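Local coordinates for protein Per a 4 allergen (Periplaneta americana, PDB 3EBW) that is a cockroach allergen with a lipocalin-like beta-barrel, a fold that probably carries small hydrophobic ligands, at residues T28-E33 against G110-D115. Residues are numbered along the deposited sequence; the frame is centred on the assembly and turned at random.
Sequences TPNSDE and GCLDND
Leu112 reaches across the rim of the lipocalin beta-barrel to Asn30 and Asp32, joining the loop that follows strand 20-27 to strand 106-112 and the type II' beta turn from Leu112 to Asp115. The turn is closed by the backbone hydrogen bond from Asp115 N to Leu112 O (3.3 Å), and the chain returns as strand 119-125. That strand pairs with both 106-112 and 20-27, so the contact bridges over it, and Leu120 on it touches Leu112, Asn30 and Thr28.

The side chain of Leu112 can be followed outward. CB points toward the loop; CG is set opposite the carbonyl carbon and beside the backbone N (chi1 -76°), and approaches Asp32 OD1 to 4.2 Å. The two methyls then divide. CD1 lies 3.6 Å from Asp32 OD1 and also meets the amide end of Asn30, 4.0 Å from its CG; the two side chains run nearly at right angles. CD2 meets the same carboxylate oxygen, 3.9 Å from Asp32 OD1. A bound polyether, probably from the crystallisation liquor, also lies near this leucine.

The interface is small, 145 Å² summed over both sides, and rests on van der Waals contact between a branched hydrocarbon and polar groups. Asn30 is buried, whereas Asp32 and Asp113 lie at the exposed margin. With CG tucked between its backbone N and carbonyl carbon (chi1 60°), Asp32 presents OD1 to the leucine and OD2 to the turn. Asp113 comes from the opposite direction, and the carboxylate planes are inclined by 56°. If both are ionised, their repulsion probably weakens this edge, where Asp32 OD2 stands 3.5 Å from Asp113 OD2.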
ATOM      1  N   THR A  28      -0.310   5.418   4.975  1.00 47.10           N
ATOM      2  CA  THR A  28      -0.443   3.981   4.887  1.00 48.81           C
ATOM      3  C   THR A  28      -1.085   3.807   3.523  1.00 48.71           C
ATOM      4  O   THR A  28      -2.097   4.446   3.237  1.00 52.59           O
ATOM      5  CB  THR A  28      -1.418   3.437   5.953  1.00 53.53           C
ATOM      6  OG1 THR A  28      -0.753   3.364   7.217  1.00 53.33           O
ATOM      7  CG2 THR A  28      -1.952   2.058   5.556  1.00 52.85           C
ATOM      8  N   PRO A  29      -0.503   2.967   2.656  1.00 47.81           N
ATOM      9  CA  PRO A  29      -1.013   2.696   1.305  1.00 48.69           C
ATOM     10  C   PRO A  29      -2.435   2.181   1.416  1.00 45.95           C
ATOM     11  O   PRO A  29      -2.717   1.388   2.294  1.00 48.59           O
ATOM     12  CB  PRO A  29      -0.083   1.601   0.801  1.00 65.24           C
ATOM     13  CG  PRO A  29       1.172   1.831   1.547  1.00 65.38           C
ATOM     14  CD  PRO A  29       0.698   2.168   2.930  1.00 66.00           C
ATOM     15  N   ASN A  30      -3.331   2.607   0.539  1.00 26.92           N
ATOM     16  CA  ASN A  30      -4.727   2.146   0.604  1.00 26.42           C
ATOM     17  C   ASN A  30      -5.431   2.499  -0.701  1.00 27.89           C
ATOM     18  O   ASN A  30      -5.002   3.409  -1.401  1.00 26.50           O
ATOM     19  CB  ASN A  30      -5.480   2.836   1.751  1.00 39.44           C
ATOM     20  CG  ASN A  30      -5.662   4.332   1.513  1.00 36.09           C
ATOM     21  OD1 ASN A  30      -4.811   5.146   1.858  1.00 33.20           O
ATOM     22  ND2 ASN A  30      -6.769   4.686   0.893  1.00 32.66           N
ATOM     23  N   SER A  31      -6.519   1.798  -1.004  1.00 50.61           N
ATOM     24  CA  SER A  31      -7.266   2.018  -2.231  1.00 54.63           C
ATOM     25  C   SER A  31      -7.768   3.448  -2.358  1.00 57.86           C
ATOM     26  O   SER A  31      -7.117   4.269  -2.995  1.00 58.70           O
ATOM     27  CB  SER A  31      -8.436   1.040  -2.308  1.00 54.19           C
ATOM     28  OG  SER A  31      -9.201   1.083  -1.120  1.00 56.93           O
ATOM     29  N   ASP A  32      -8.923   3.760  -1.775  1.00 58.87           N
ATOM     30  CA  ASP A  32      -9.437   5.123  -1.859  1.00 60.09           C
ATOM     31  C   ASP A  32      -8.423   6.127  -1.307  1.00 59.35           C
ATOM     32  O   ASP A  32      -8.426   6.435  -0.129  1.00 60.34           O
ATOM     33  CB  ASP A  32     -10.791   5.237  -1.130  1.00 99.28           C
ATOM     34  CG  ASP A  32     -10.712   4.883   0.342  1.00103.24           C
ATOM     35  OD1 ASP A  32     -10.361   5.763   1.152  1.00104.92           O
ATOM     36  OD2 ASP A  32     -11.006   3.721   0.687  1.00107.84           O
ATOM     37  N   GLU A  33      -7.566   6.625  -2.193  1.00 35.49           N
ATOM     38  CA  GLU A  33      -6.495   7.577  -1.896  1.00 35.88           C
ATOM     39  C   GLU A  33      -5.311   7.239  -2.823  1.00 38.07           C
ATOM     40  O   GLU A  33      -4.251   7.903  -2.796  1.00 36.88           O
ATOM     41  CB  GLU A  33      -6.065   7.477  -0.429  1.00 39.42           C
ATOM     42  CG  GLU A  33      -4.981   8.454   0.000  1.00 35.47           C
ATOM     43  CD  GLU A  33      -5.021   8.731   1.501  1.00 33.11           C
ATOM     44  OE1 GLU A  33      -5.879   8.114   2.161  1.00 32.57           O
ATOM     45  OE2 GLU A  33      -4.216   9.550   2.023  1.00 29.85           O
ATOM     46  N   GLY A 110      -6.744   6.916  11.551  1.00 43.68           N
ATOM     47  CA  GLY A 110      -8.136   6.543  11.658  1.00 45.08           C
ATOM     48  C   GLY A 110      -8.360   5.256  10.904  1.00 46.59           C
ATOM     49  O   GLY A 110      -7.437   4.481  10.694  1.00 46.12           O
ATOM     50  N   CYS A 111      -9.601   5.036  10.500  1.00 37.53           N
ATOM     51  CA  CYS A 111      -9.995   3.849   9.779  1.00 42.01           C
ATOM     52  C   CYS A 111     -10.694   4.326   8.518  1.00 45.73           C
ATOM     53  O   CYS A 111     -10.935   5.514   8.369  1.00 47.08           O
ATOM     54  CB  CYS A 111     -10.934   3.042  10.649  1.00 36.23           C
ATOM     55  SG  CYS A 111     -10.167   2.539  12.230  1.00 38.25           S
ATOM     56  N   LEU A 112     -11.000   3.435   7.586  1.00 56.90           N
ATOM     57  CA  LEU A 112     -11.659   3.896   6.379  1.00 62.43           C
ATOM     58  C   LEU A 112     -12.879   3.061   6.075  1.00 65.56           C
ATOM     59  O   LEU A 112     -12.811   1.837   6.058  1.00 65.90           O
ATOM     60  CB  LEU A 112     -10.668   3.915   5.203  1.00 71.48           C
ATOM     61  CG  LEU A 112      -9.665   5.091   5.233  1.00 73.93           C
ATOM     62  CD1 LEU A 112      -8.621   4.893   4.162  1.00 73.66           C
ATOM     63  CD2 LEU A 112     -10.378   6.443   5.030  1.00 73.14           C
ATOM     64  N   ASP A 113     -14.002   3.749   5.873  1.00 65.29           N
ATOM     65  CA  ASP A 113     -15.296   3.124   5.583  1.00 71.04           C
ATOM     66  C   ASP A 113     -15.833   2.363   6.801  1.00 74.40           C
ATOM     67  O   ASP A 113     -15.913   2.921   7.895  1.00 75.17           O
ATOM     68  CB  ASP A 113     -15.168   2.212   4.357  1.00 93.82           C
ATOM     69  CG  ASP A 113     -14.468   2.909   3.194  1.00 94.18           C
ATOM     70  OD1 ASP A 113     -14.737   4.110   2.970  1.00 94.49           O
ATOM     71  OD2 ASP A 113     -13.654   2.268   2.499  1.00 94.76           O
ATOM     72  N   ASN A 114     -16.214   1.105   6.631  1.00134.56           N
ATOM     73  CA  ASN A 114     -16.711   0.344   7.772  1.00137.56           C
ATOM     74  C   ASN A 114     -15.622  -0.608   8.239  1.00139.53           C
ATOM     75  O   ASN A 114     -15.807  -1.369   9.187  1.00141.32           O
ATOM     76  CB  ASN A 114     -17.962  -0.444   7.383  1.00140.45           C
ATOM     77  CG  ASN A 114     -19.125   0.455   7.027  1.00139.73           C
ATOM     78  OD1 ASN A 114     -18.994   1.355   6.197  1.00140.36           O
ATOM     79  ND2 ASN A 114     -20.273   0.214   7.650  1.00139.39           N
ATOM     80  N   ASP A 115     -14.477  -0.536   7.567  1.00 81.87           N
ATOM     81  CA  ASP A 115     -13.337  -1.393   7.863  1.00 81.33           C
ATOM     82  C   ASP A 115     -12.520  -0.885   9.049  1.00 79.90           C
ATOM     83  O   ASP A 115     -11.458  -0.282   8.895  1.00 80.06           O
ATOM     84  CB  ASP A 115     -12.467  -1.527   6.600  1.00 93.43           C
ATOM     85  CG  ASP A 115     -11.502  -2.704   6.667  1.00 94.07           C
ATOM     86  OD1 ASP A 115     -11.853  -3.732   7.289  1.00 97.13           O
ATOM     87  OD2 ASP A 115     -10.399  -2.607   6.080  1.00 96.13           O
TER